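Local coordinates for protein SusD homolog (Bacteroides thetaiotaomicron VPI-5482, PDB 3FDH) that probably binds glycans at the cell surface for uptake across the outer membrane, as SusD-family lipoproteins do, at residues Asn411-Ala423 / Asp437-Ile449. Residues are numbered along the deposited sequence; the frame is centred on the assembly and turned at random.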
loop_
_atom_site.group_PDB
_atom_site.type_symbol
_atom_site.label_atom_id
_atom_site.label_comp_id
_atom_site.label_asym_id
_atom_site.label_seq_id
_atom_site.Cartn_x
_atom_site.Cartn_y
_atom_site.Cartn_z
ATOM N N ASN A 411 20.849 -5.308 -14.736
ATOM C CA ASN A 411 20.699 -5.513 -13.279
ATOM C C ASN A 411 19.281 -5.955 -12.988
ATOM O O ASN A 411 18.466 -5.145 -12.540
ATOM C CB ASN A 411 20.970 -4.214 -12.517
ATOM C CG ASN A 411 22.380 -3.720 -12.680
ATOM O OD1 ASN A 411 23.293 -4.260 -12.077
ATOM N ND2 ASN A 411 22.568 -2.660 -13.462
ATOM N N PRO A 412 18.973 -7.237 -13.242
ATOM C CA PRO A 412 17.602 -7.725 -13.151
ATOM C C PRO A 412 16.845 -7.367 -11.885
ATOM O O PRO A 412 15.816 -6.718 -11.942
ATOM C CB PRO A 412 17.755 -9.242 -13.282
ATOM C CG PRO A 412 19.055 -9.449 -14.034
ATOM C CD PRO A 412 19.902 -8.235 -13.808
ATOM N N LEU A 413 17.338 -7.794 -10.760
ATOM C CA LEU A 413 16.641 -7.515 -9.506
ATOM C C LEU A 413 16.468 -6.030 -9.209
ATOM O O LEU A 413 15.385 -5.566 -8.840
ATOM C CB LEU A 413 17.330 -8.191 -8.314
ATOM C CG LEU A 413 16.599 -8.012 -6.972
ATOM C CD1 LEU A 413 15.172 -8.559 -6.997
ATOM C CD2 LEU A 413 17.444 -8.656 -5.863
ATOM N N GLN A 414 17.579 -5.326 -9.326
ATOM C CA GLN A 414 17.636 -3.896 -9.031
ATOM C C GLN A 414 16.576 -3.171 -9.815
ATOM O O GLN A 414 15.818 -2.387 -9.270
ATOM C CB GLN A 414 19.001 -3.310 -9.391
ATOM C CG GLN A 414 19.048 -1.811 -9.243
ATOM C CD GLN A 414 20.416 -1.234 -9.547
ATOM O OE1 GLN A 414 21.334 -1.426 -8.788
ATOM N NE2 GLN A 414 20.536 -0.489 -10.644
ATOM N N GLU A 415 16.581 -3.433 -11.110
ATOM C CA GLU A 415 15.655 -2.804 -12.066
ATOM C C GLU A 415 14.202 -3.161 -11.774
ATOM O O GLU A 415 13.301 -2.324 -11.830
ATOM C CB GLU A 415 16.020 -3.146 -13.499
ATOM C CG GLU A 415 15.111 -2.475 -14.504
ATOM C CD GLU A 415 15.130 -0.915 -14.486
ATOM O OE1 GLU A 415 16.066 -0.263 -13.955
ATOM O OE2 GLU A 415 14.185 -0.330 -15.059
ATOM N N THR A 416 13.994 -4.423 -11.453
ATOM C CA THR A 416 12.687 -4.919 -11.077
ATOM C C THR A 416 12.127 -4.153 -9.881
ATOM O O THR A 416 10.987 -3.734 -9.887
ATOM C CB THR A 416 12.694 -6.462 -10.804
ATOM O OG1 THR A 416 13.027 -7.148 -12.031
ATOM C CG2 THR A 416 11.295 -6.973 -10.232
HETATM N N MSE A 417 12.937 -3.893 -8.871
HETATM C CA MSE A 417 12.400 -3.285 -7.682
HETATM C C MSE A 417 12.218 -1.774 -7.870
HETATM O O MSE A 417 11.303 -1.166 -7.277
HETATM C CB MSE A 417 13.299 -3.601 -6.517
HETATM C CG MSE A 417 13.501 -5.109 -6.252
HETATM SE SE MSE A 417 11.806 -5.995 -6.001
HETATM C CE MSE A 417 11.241 -4.991 -4.444
ATOM N N ILE A 418 13.089 -1.183 -8.699
ATOM C CA ILE A 418 12.931 0.248 -9.088
ATOM C C ILE A 418 11.588 0.417 -9.805
ATOM O O ILE A 418 10.820 1.345 -9.537
ATOM C CB ILE A 418 14.089 0.780 -9.958
ATOM C CG1 ILE A 418 15.367 0.884 -9.103
ATOM C CG2 ILE A 418 13.727 2.152 -10.488
ATOM C CD1 ILE A 418 16.696 1.219 -9.878
ATOM N N GLN A 419 11.305 -0.505 -10.708
ATOM C CA GLN A 419 10.068 -0.480 -11.458
ATOM C C GLN A 419 8.850 -0.717 -10.569
ATOM O O GLN A 419 7.800 -0.096 -10.766
ATOM C CB GLN A 419 10.098 -1.444 -12.686
ATOM C CG GLN A 419 11.064 -0.987 -13.804
ATOM C CD GLN A 419 10.755 0.432 -14.337
ATOM O OE1 GLN A 419 9.592 0.803 -14.526
ATOM N NE2 GLN A 419 11.800 1.212 -14.590
ATOM N N LYS A 420 8.995 -1.563 -9.550
ATOM C CA LYS A 420 7.891 -1.836 -8.647
ATOM C C LYS A 420 7.594 -0.530 -7.946
ATOM O O LYS A 420 6.467 -0.108 -7.822
ATOM C CB LYS A 420 8.260 -2.951 -7.642
ATOM C CG LYS A 420 7.130 -3.393 -6.765
ATOM C CD LYS A 420 7.493 -4.534 -5.837
ATOM C CE LYS A 420 6.277 -5.213 -5.219
ATOM N NZ LYS A 420 6.685 -6.019 -3.968
ATOM N N TYR A 421 8.657 0.078 -7.450
ATOM C CA TYR A 421 8.607 1.398 -6.784
ATOM C C TYR A 421 7.902 2.463 -7.625
ATOM O O TYR A 421 6.936 3.071 -7.152
ATOM C CB TYR A 421 10.000 1.852 -6.305
ATOM C CG TYR A 421 10.003 3.257 -5.747
ATOM C CD1 TYR A 421 10.243 4.343 -6.584
ATOM C CD2 TYR A 421 9.822 3.505 -4.393
ATOM C CE1 TYR A 421 10.206 5.639 -6.124
ATOM C CE2 TYR A 421 9.798 4.805 -3.911
ATOM C CZ TYR A 421 10.004 5.873 -4.755
ATOM O OH TYR A 421 9.995 7.195 -4.271
ATOM N N LEU A 422 8.249 2.583 -8.916
ATOM C CA LEU A 422 7.637 3.587 -9.785
ATOM C C LEU A 422 6.173 3.291 -10.120
ATOM O O LEU A 422 5.353 4.212 -10.237
ATOM C CB LEU A 422 8.447 3.748 -11.096
ATOM C CG LEU A 422 9.851 4.320 -10.830
ATOM C CD1 LEU A 422 10.604 4.345 -12.176
ATOM C CD2 LEU A 422 9.789 5.736 -10.238
ATOM N N ALA A 423 5.849 2.005 -10.251
ATOM C CA ALA A 423 4.457 1.574 -10.528
ATOM C C ALA A 423 3.465 1.823 -9.407
ATOM O O ALA A 423 2.288 2.038 -9.613
ATOM C CB ALA A 423 4.412 0.095 -10.870
ATOM N N ASP A 437 8.213 -2.900 1.186
ATOM C CA ASP A 437 9.275 -3.376 0.307
ATOM C C ASP A 437 10.588 -2.671 0.602
ATOM O O ASP A 437 11.666 -3.262 0.599
ATOM C CB ASP A 437 8.953 -3.121 -1.169
ATOM C CG ASP A 437 7.929 -4.132 -1.786
ATOM O OD1 ASP A 437 8.008 -5.350 -1.519
ATOM O OD2 ASP A 437 7.130 -3.712 -2.653
ATOM N N PHE A 438 10.495 -1.393 0.956
ATOM C CA PHE A 438 11.710 -0.577 1.125
ATOM C C PHE A 438 12.450 -1.058 2.332
ATOM O O PHE A 438 13.676 -1.248 2.337
ATOM C CB PHE A 438 11.376 0.940 1.313
ATOM C CG PHE A 438 12.601 1.801 1.324
ATOM C CD1 PHE A 438 13.179 2.233 0.158
ATOM C CD2 PHE A 438 13.221 2.097 2.492
ATOM C CE1 PHE A 438 14.337 2.957 0.179
ATOM C CE2 PHE A 438 14.359 2.831 2.522
ATOM C CZ PHE A 438 14.933 3.264 1.366
ATOM N N ARG A 439 11.681 -1.269 3.371
ATOM C CA ARG A 439 12.245 -1.711 4.624
ATOM C C ARG A 439 12.732 -3.170 4.530
ATOM O O ARG A 439 13.700 -3.578 5.167
ATOM C CB ARG A 439 11.238 -1.569 5.769
ATOM C CG ARG A 439 10.936 -0.143 6.134
ATOM C CD ARG A 439 9.971 -0.144 7.323
ATOM N NE ARG A 439 8.664 -0.664 6.950
ATOM C CZ ARG A 439 7.764 -1.127 7.790
ATOM N NH1 ARG A 439 8.063 -1.203 9.058
ATOM N NH2 ARG A 439 6.629 -1.584 7.340
ATOM N N ARG A 440 12.079 -3.945 3.690
ATOM C CA ARG A 440 12.482 -5.346 3.530
ATOM C C ARG A 440 13.833 -5.320 2.851
ATOM O O ARG A 440 14.731 -6.070 3.247
ATOM C CB ARG A 440 11.459 -6.150 2.746
ATOM C CG ARG A 440 11.929 -7.532 2.362
ATOM C CD ARG A 440 10.820 -8.372 1.783
ATOM N NE ARG A 440 10.204 -7.800 0.605
ATOM C CZ ARG A 440 10.632 -8.032 -0.644
ATOM N NH1 ARG A 440 11.706 -8.791 -0.866
ATOM N NH2 ARG A 440 10.017 -7.455 -1.644
HETATM N N MSE A 441 13.970 -4.482 1.820
HETATM C CA MSE A 441 15.273 -4.310 1.117
HETATM C C MSE A 441 16.370 -3.890 2.085
HETATM O O MSE A 441 17.514 -4.354 2.000
HETATM C CB MSE A 441 15.202 -3.313 0.007
HETATM C CG MSE A 441 14.690 -4.040 -1.166
HETATM SE SE MSE A 441 14.389 -3.102 -2.879
HETATM C CE MSE A 441 12.778 -2.195 -2.568
ATOM N N LYS A 442 16.012 -2.982 2.991
ATOM C CA LYS A 442 16.941 -2.566 4.028
ATOM C C LYS A 442 17.458 -3.745 4.853
ATOM O O LYS A 442 18.671 -3.880 5.080
ATOM C CB LYS A 442 16.329 -1.552 4.993
ATOM C CG LYS A 442 16.378 -0.175 4.501
ATOM C CD LYS A 442 15.938 0.875 5.554
ATOM C CE LYS A 442 16.925 1.083 6.668
ATOM N NZ LYS A 442 18.231 1.683 6.303
ATOM N N GLY A 443 16.531 -4.592 5.293
ATOM C CA GLY A 443 16.889 -5.769 6.060
ATOM C C GLY A 443 17.765 -6.732 5.275
ATOM O O GLY A 443 18.591 -7.423 5.846
ATOM N N LEU A 444 17.627 -6.714 3.955
ATOM C CA LEU A 444 18.397 -7.575 3.042
ATOM C C LEU A 444 19.694 -6.877 2.602
ATOM O O LEU A 444 20.468 -7.388 1.817
ATOM C CB LEU A 444 17.565 -7.925 1.799
ATOM C CG LEU A 444 16.318 -8.755 2.062
ATOM C CD1 LEU A 444 15.463 -8.944 0.807
ATOM C CD2 LEU A 444 16.750 -10.102 2.659
ATOM N N ASN A 445 19.895 -5.698 3.151
ATOM C CA ASN A 445 21.014 -4.816 2.817
ATOM C C ASN A 445 21.124 -4.508 1.359
ATOM O O ASN A 445 22.195 -4.583 0.762
ATOM C CB ASN A 445 22.351 -5.338 3.294
ATOM C CG ASN A 445 23.374 -4.269 3.305
ATOM O OD1 ASN A 445 23.024 -3.083 3.281
ATOM N ND2 ASN A 445 24.654 -4.652 3.329
ATOM N N GLU A 446 19.984 -4.177 0.784
ATOM C CA GLU A 446 19.879 -3.778 -0.616
ATOM C C GLU A 446 19.507 -2.298 -0.675
ATOM O O GLU A 446 18.644 -1.819 0.058
ATOM C CB GLU A 446 18.861 -4.629 -1.335
ATOM C CG GLU A 446 19.306 -6.115 -1.437
ATOM C CD GLU A 446 18.210 -7.076 -1.879
ATOM O OE1 GLU A 446 17.018 -6.692 -1.907
ATOM O OE2 GLU A 446 18.558 -8.248 -2.163
ATOM N N ASN A 447 20.178 -1.600 -1.569
ATOM C CA ASN A 447 20.027 -0.152 -1.724
ATOM C C ASN A 447 19.640 0.144 -3.170
ATOM O O ASN A 447 20.464 0.668 -3.911
ATOM C CB ASN A 447 21.374 0.585 -1.462
ATOM C CG ASN A 447 22.044 0.254 -0.095
ATOM O OD1 ASN A 447 22.025 -0.877 0.404
ATOM N ND2 ASN A 447 22.693 1.260 0.477
ATOM N N PHE A 448 18.427 -0.200 -3.574
ATOM C CA PHE A 448 18.027 -0.043 -4.968
ATOM C C PHE A 448 17.246 1.237 -5.188
ATOM O O PHE A 448 17.347 1.882 -6.235
ATOM C CB PHE A 448 17.200 -1.240 -5.468
ATOM C CG PHE A 448 17.894 -2.590 -5.362
ATOM C CD1 PHE A 448 19.253 -2.720 -5.600
ATOM C CD2 PHE A 448 17.155 -3.755 -5.072
ATOM C CE1 PHE A 448 19.882 -3.990 -5.509
ATOM C CE2 PHE A 448 17.762 -4.992 -5.009
ATOM C CZ PHE A 448 19.129 -5.103 -5.202
ATOM N N ILE A 449 16.502 1.601 -4.158
ATOM C CA ILE A 449 15.624 2.782 -4.190
ATOM C C ILE A 449 16.303 3.910 -3.446
ATOM O O ILE A 449 16.513 3.842 -2.259
ATOM C CB ILE A 449 14.223 2.521 -3.554
ATOM C CG1 ILE A 449 13.531 1.304 -4.173
ATOM C CG2 ILE A 449 13.334 3.793 -3.596
ATOM C CD1 ILE A 449 13.445 1.345 -5.617
#
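The ring of F448 lies flat against helix 412-423: Q414 CA sits 3.8 Å from its centroid, almost on the ring normal, a CH-pi contact, while E446 CB covers the opposite face. L413 CD2 and M417 CG come at the same ring obliquely. At the edge of the R440 guanidinium, in its plane, lies D437 OD1, with K420 NZ also near that edge. The next residue after F448, I449, divides its branches: CG2, anti to the backbone N, rests over a face of the Y421 ring, and CG1, anti to the carbonyl carbon (chi1 -54°), carries CD1 to 3.5 Å from Y421 CB. Between the helices, the bent selenomethionine M417 brings its CE to 3.7 Å from CE of M441, also a selenomethionine. One turn along from M417, the extended K420 puts NZ 2.7 Å from D437 OD2, on the syn side, and bonds weakly to OD1, which R440 NH2 shares. With an alanine at D437, K420 would probably lose its carboxylate mate and face R440, which would keep E344. Segments 412-423 and 437-443 run nearly antiparallel (155°); helix 335-348 touches L413, T416 and M417 and supplies E344 for R440 and R348 for E446, while helices 265-274 and 393-410 pack on helix 412-423.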